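Local coordinates for protein beta-lactamase (Sphaerobacter thermophilus, PDB 4EWF) that probably hydrolyses beta-lactams, opening the ring with water to give a substituted beta-amino acid, as a member of the class A beta-lactamase family, at residues K194-P206 / L249-R261. Residues are numbered along the deposited sequence; the frame is centred on the assembly and turned at random.
Sequences KQQNPRRIGRYVP and LHAGEQAIGDITR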
loop_
_atom_site.group_PDB
_atom_site.type_symbol
_atom_site.label_atom_id
_atom_site.label_comp_id
_atom_site.label_asym_id
_atom_site.label_seq_id
_atom_site.Cartn_x
_atom_site.Cartn_y
_atom_site.Cartn_z
ATOM N N LYS A 194 -7.070 8.947 0.002
ATOM C CA LYS A 194 -7.889 9.033 -1.208
ATOM C C LYS A 194 -8.075 7.675 -1.911
ATOM O O LYS A 194 -8.706 7.590 -2.965
ATOM C CB LYS A 194 -7.333 10.120 -2.136
ATOM C CG LYS A 194 -7.523 11.510 -1.508
ATOM C CD LYS A 194 -7.276 12.626 -2.477
ATOM C CE LYS A 194 -7.613 13.966 -1.837
ATOM N NZ LYS A 194 -6.868 14.147 -0.560
ATOM N N GLN A 195 -7.524 6.620 -1.308
ATOM C CA GLN A 195 -7.751 5.233 -1.738
ATOM C C GLN A 195 -9.222 4.999 -2.109
ATOM O O GLN A 195 -10.116 5.270 -1.310
ATOM C CB GLN A 195 -7.337 4.281 -0.605
ATOM C CG GLN A 195 -7.631 2.805 -0.845
ATOM C CD GLN A 195 -7.081 2.311 -2.164
ATOM O OE1 GLN A 195 -7.835 1.909 -3.035
ATOM N NE2 GLN A 195 -5.759 2.331 -2.311
ATOM N N GLN A 196 -9.483 4.507 -3.316
ATOM C CA GLN A 196 -10.873 4.381 -3.759
ATOM C C GLN A 196 -11.529 3.024 -3.490
ATOM O O GLN A 196 -12.741 2.886 -3.649
ATOM C CB GLN A 196 -11.016 4.759 -5.237
ATOM C CG GLN A 196 -10.702 6.224 -5.480
ATOM C CD GLN A 196 -11.294 6.743 -6.775
ATOM O OE1 GLN A 196 -11.878 5.984 -7.561
ATOM N NE2 GLN A 196 -11.159 8.048 -7.001
ATOM N N ASN A 197 -10.736 2.026 -3.103
ATOM C CA ASN A 197 -11.285 0.706 -2.797
ATOM C C ASN A 197 -11.400 0.481 -1.285
ATOM O O ASN A 197 -10.396 0.189 -0.631
ATOM C CB ASN A 197 -10.402 -0.379 -3.412
ATOM C CG ASN A 197 -10.938 -1.781 -3.149
ATOM O OD1 ASN A 197 -12.019 -1.936 -2.600
ATOM N ND2 ASN A 197 -10.185 -2.799 -3.554
ATOM N N PRO A 198 -12.616 0.613 -0.731
ATOM C CA PRO A 198 -12.830 0.480 0.718
ATOM C C PRO A 198 -13.076 -0.952 1.200
ATOM O O PRO A 198 -13.503 -1.124 2.345
ATOM C CB PRO A 198 -14.118 1.273 0.932
ATOM C CG PRO A 198 -14.904 0.992 -0.306
ATOM C CD PRO A 198 -13.868 0.962 -1.432
ATOM N N ARG A 199 -12.813 -1.955 0.369
ATOM C CA ARG A 199 -13.267 -3.312 0.661
ATOM C C ARG A 199 -12.248 -4.128 1.458
ATOM O O ARG A 199 -12.531 -5.263 1.856
ATOM C CB ARG A 199 -13.591 -4.050 -0.644
ATOM C CG ARG A 199 -14.744 -3.435 -1.437
ATOM C CD ARG A 199 -14.873 -4.101 -2.794
ATOM N NE ARG A 199 -15.866 -3.444 -3.654
ATOM C CZ ARG A 199 -15.624 -2.326 -4.334
ATOM N NH1 ARG A 199 -14.435 -1.735 -4.227
ATOM N NH2 ARG A 199 -16.563 -1.794 -5.106
ATOM N N ARG A 200 -11.064 -3.570 1.678
ATOM C CA ARG A 200 -10.026 -4.336 2.379
ATOM C C ARG A 200 -9.765 -3.734 3.767
ATOM O O ARG A 200 -10.594 -3.876 4.669
ATOM C CB ARG A 200 -8.765 -4.468 1.511
ATOM C CG ARG A 200 -9.107 -5.002 0.101
ATOM C CD ARG A 200 -7.916 -5.150 -0.838
ATOM N NE ARG A 200 -8.380 -5.367 -2.211
ATOM C CZ ARG A 200 -7.588 -5.557 -3.264
ATOM N NH1 ARG A 200 -6.264 -5.574 -3.123
ATOM N NH2 ARG A 200 -8.130 -5.732 -4.467
ATOM N N ILE A 201 -8.642 -3.045 3.945
ATOM C CA ILE A 201 -8.393 -2.384 5.226
ATOM C C ILE A 201 -9.577 -1.476 5.566
ATOM O O ILE A 201 -10.015 -1.387 6.723
ATOM C CB ILE A 201 -7.081 -1.569 5.200
ATOM C CG1 ILE A 201 -5.884 -2.516 5.268
ATOM C CG2 ILE A 201 -7.052 -0.558 6.346
ATOM C CD1 ILE A 201 -4.550 -1.859 4.954
ATOM N N GLY A 202 -10.125 -0.822 4.552
ATOM C CA GLY A 202 -11.159 0.166 4.820
ATOM C C GLY A 202 -12.522 -0.382 5.219
ATOM O O GLY A 202 -13.406 0.368 5.641
ATOM N N ARG A 203 -12.717 -1.686 5.089
ATOM C CA ARG A 203 -14.070 -2.207 5.164
ATOM C C ARG A 203 -14.781 -1.971 6.496
ATOM O O ARG A 203 -15.944 -1.543 6.546
ATOM C CB ARG A 203 -14.108 -3.685 4.808
ATOM C CG ARG A 203 -15.535 -4.189 4.789
ATOM C CD ARG A 203 -15.615 -5.569 4.201
ATOM N NE ARG A 203 -16.865 -6.215 4.582
ATOM C CZ ARG A 203 -17.212 -7.433 4.188
ATOM N NH1 ARG A 203 -18.370 -7.954 4.589
ATOM N NH2 ARG A 203 -16.392 -8.129 3.392
ATOM N N TYR A 204 -14.086 -2.229 7.590
ATOM C CA TYR A 204 -14.729 -2.097 8.885
ATOM C C TYR A 204 -14.222 -0.882 9.662
ATOM O O TYR A 204 -14.236 -0.866 10.897
ATOM C CB TYR A 204 -14.558 -3.397 9.676
ATOM C CG TYR A 204 -15.255 -4.579 9.031
ATOM C CD1 TYR A 204 -16.632 -4.715 9.097
ATOM C CD2 TYR A 204 -14.534 -5.554 8.351
ATOM C CE1 TYR A 204 -17.275 -5.786 8.502
ATOM C CE2 TYR A 204 -15.169 -6.623 7.762
ATOM C CZ TYR A 204 -16.534 -6.734 7.842
ATOM O OH TYR A 204 -17.160 -7.803 7.257
ATOM N N VAL A 205 -13.741 0.128 8.947
ATOM C CA VAL A 205 -13.404 1.374 9.615
ATOM C C VAL A 205 -14.718 2.083 9.912
ATOM O O VAL A 205 -15.518 2.309 9.012
ATOM C CB VAL A 205 -12.519 2.293 8.765
ATOM C CG1 VAL A 205 -12.298 3.615 9.497
ATOM C CG2 VAL A 205 -11.189 1.627 8.465
ATOM N N PRO A 206 -14.944 2.412 11.186
ATOM C CA PRO A 206 -16.192 3.032 11.639
ATOM C C PRO A 206 -16.297 4.468 11.148
ATOM O O PRO A 206 -15.279 5.140 10.951
ATOM C CB PRO A 206 -16.051 3.014 13.160
ATOM C CG PRO A 206 -14.577 3.151 13.383
ATOM C CD PRO A 206 -13.917 2.389 12.244
ATOM N N LEU A 249 -10.728 -13.177 -5.890
ATOM C CA LEU A 249 -10.627 -11.797 -5.445
ATOM C C LEU A 249 -11.508 -11.552 -4.215
ATOM O O LEU A 249 -11.062 -10.961 -3.233
ATOM C CB LEU A 249 -11.004 -10.839 -6.579
ATOM C CG LEU A 249 -11.176 -9.371 -6.178
ATOM C CD1 LEU A 249 -9.833 -8.776 -5.714
ATOM C CD2 LEU A 249 -11.803 -8.553 -7.337
ATOM N N HIS A 250 -12.759 -12.006 -4.275
ATOM C CA HIS A 250 -13.679 -11.821 -3.157
ATOM C C HIS A 250 -13.098 -12.387 -1.853
ATOM O O HIS A 250 -13.182 -11.762 -0.791
ATOM C CB HIS A 250 -15.008 -12.505 -3.447
ATOM C CG HIS A 250 -15.914 -12.583 -2.257
ATOM N ND1 HIS A 250 -15.944 -13.676 -1.412
ATOM C CD2 HIS A 250 -16.817 -11.700 -1.764
ATOM C CE1 HIS A 250 -16.826 -13.461 -0.450
ATOM N NE2 HIS A 250 -17.370 -12.271 -0.639
ATOM N N ALA A 251 -12.514 -13.578 -1.932
ATOM C CA ALA A 251 -11.971 -14.206 -0.733
ATOM C C ALA A 251 -10.791 -13.400 -0.182
ATOM O O ALA A 251 -10.623 -13.257 1.034
ATOM C CB ALA A 251 -11.557 -15.646 -1.018
ATOM N N GLY A 252 -9.963 -12.885 -1.080
ATOM C CA GLY A 252 -8.832 -12.072 -0.672
ATOM C C GLY A 252 -9.273 -10.796 0.045
ATOM O O GLY A 252 -8.775 -10.471 1.119
ATOM N N GLU A 253 -10.218 -10.081 -0.550
ATOM C CA GLU A 253 -10.710 -8.850 0.055
ATOM C C GLU A 253 -11.385 -9.125 1.398
ATOM O O GLU A 253 -11.126 -8.423 2.373
ATOM C CB GLU A 253 -11.622 -8.081 -0.906
ATOM C CG GLU A 253 -10.860 -7.701 -2.205
ATOM C CD GLU A 253 -11.569 -6.651 -3.049
ATOM O OE1 GLU A 253 -12.783 -6.823 -3.344
ATOM O OE2 GLU A 253 -10.899 -5.652 -3.416
ATOM N N GLN A 254 -12.211 -10.162 1.460
ATOM C CA GLN A 254 -12.885 -10.508 2.713
ATOM C C GLN A 254 -11.883 -10.840 3.837
ATOM O O GLN A 254 -12.073 -10.452 4.995
ATOM C CB GLN A 254 -13.850 -11.677 2.488
ATOM C CG GLN A 254 -14.568 -12.143 3.743
ATOM C CD GLN A 254 -16.072 -12.122 3.571
ATOM O OE1 GLN A 254 -16.733 -11.127 3.886
ATOM N NE2 GLN A 254 -16.624 -13.218 3.048
ATOM N N ALA A 255 -10.823 -11.565 3.493
ATOM C CA ALA A 255 -9.811 -11.939 4.471
ATOM C C ALA A 255 -9.135 -10.711 5.072
ATOM O O ALA A 255 -8.978 -10.618 6.278
ATOM C CB ALA A 255 -8.764 -12.857 3.835
ATOM N N ILE A 256 -8.718 -9.776 4.225
ATOM C CA ILE A 256 -8.077 -8.573 4.726
ATOM C C ILE A 256 -9.036 -7.769 5.607
ATOM O O ILE A 256 -8.652 -7.311 6.674
ATOM C CB ILE A 256 -7.507 -7.695 3.589
ATOM C CG1 ILE A 256 -6.452 -8.497 2.809
ATOM C CG2 ILE A 256 -6.880 -6.431 4.177
ATOM C CD1 ILE A 256 -5.940 -7.842 1.520
ATOM N N GLY A 257 -10.280 -7.607 5.166
ATOM C CA GLY A 257 -11.276 -6.908 5.973
ATOM C C GLY A 257 -11.477 -7.555 7.344
ATOM O O GLY A 257 -11.532 -6.861 8.369
ATOM N N ASP A 258 -11.573 -8.885 7.370
ATOM C CA ASP A 258 -11.792 -9.629 8.630
ATOM C C ASP A 258 -10.589 -9.554 9.574
ATOM O O ASP A 258 -10.722 -9.431 10.795
ATOM C CB ASP A 258 -12.105 -11.105 8.341
ATOM C CG ASP A 258 -13.509 -11.314 7.772
ATOM O OD1 ASP A 258 -14.354 -10.404 7.905
ATOM O OD2 ASP A 258 -13.768 -12.393 7.197
ATOM N N ILE A 259 -9.404 -9.684 9.007
ATOM C CA ILE A 259 -8.188 -9.579 9.811
ATOM C C ILE A 259 -8.081 -8.173 10.434
ATOM O O ILE A 259 -7.782 -8.022 11.628
ATOM C CB ILE A 259 -6.963 -9.889 8.932
ATOM C CG1 ILE A 259 -6.915 -11.392 8.627
ATOM C CG2 ILE A 259 -5.675 -9.419 9.608
ATOM C CD1 ILE A 259 -5.947 -11.749 7.461
ATOM N N THR A 260 -8.336 -7.148 9.614
ATOM C CA THR A 260 -8.305 -5.754 10.056
ATOM C C THR A 260 -9.359 -5.473 11.146
ATOM O O THR A 260 -9.083 -4.867 12.191
ATOM C CB THR A 260 -8.502 -4.789 8.830
ATOM O OG1 THR A 260 -7.441 -4.975 7.891
ATOM C CG2 THR A 260 -8.536 -3.329 9.273
ATOM N N ARG A 261 -10.569 -5.958 10.927
ATOM C CA ARG A 261 -11.606 -5.778 11.924
ATOM C C ARG A 261 -11.215 -6.397 13.270
ATOM O O ARG A 261 -11.408 -5.784 14.329
ATOM C CB ARG A 261 -12.916 -6.383 11.437
ATOM C CG ARG A 261 -14.058 -6.110 12.379
ATOM C CD ARG A 261 -14.851 -7.361 12.651
ATOM N NE ARG A 261 -16.049 -7.437 11.836
ATOM C CZ ARG A 261 -16.335 -8.447 11.020
ATOM N NH1 ARG A 261 -17.465 -8.440 10.318
ATOM N NH2 ARG A 261 -15.496 -9.468 10.910
HETATM O O HOH W 1 -19.594 -10.869 5.269
#
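Arg-200 grips Glu-253 side-on, joining the loop between helix 182-192 and strand 212-220 to the C-terminal helix that packs on the five-stranded sheet of the class A beta-lactamase fold. Arg-200 NE reaches Glu-253 OE2 at 2.8 Å on the oxygen's anti lone pair, and NH2 shares the same oxygen, guanidinium and carboxylate planes 70° apart. A third donor, Asn-197 ND2, meets Glu-253 OE2 at 2.9 Å, almost straight, while Asn-197 OD1 closes an Asx turn onto the backbone N of Arg-199. Arg-200 NH2 also bonds Ser-219 OG, and NH1 bonds Asn-225 O, which ties the pair to the sheet.

The backbones come closest at Arg-200 and Gly-257, where Gly-257 CA lies 3.4 Å from Arg-200 O in a CA-H...O contact; Ile-201 CG1 and Ile-256 CG2 meet on the side facing Val-239 and Val-241 of strand 235-244.

Toward solvent, exposed Arg-203 holds more loosely, by a bent bond from NH2 to Gln-254 OE1 and a water joining its NH1 to that oxygen. Tyr-204, though partly exposed, is well packed between the Arg-203 chain and Arg-261. Bends at chi2 (-133°) and chi3 fold the Arg-261 guanidinium over the ring in a cation-pi contact, CZ 3.8 Å from the Tyr-204 ring centroid.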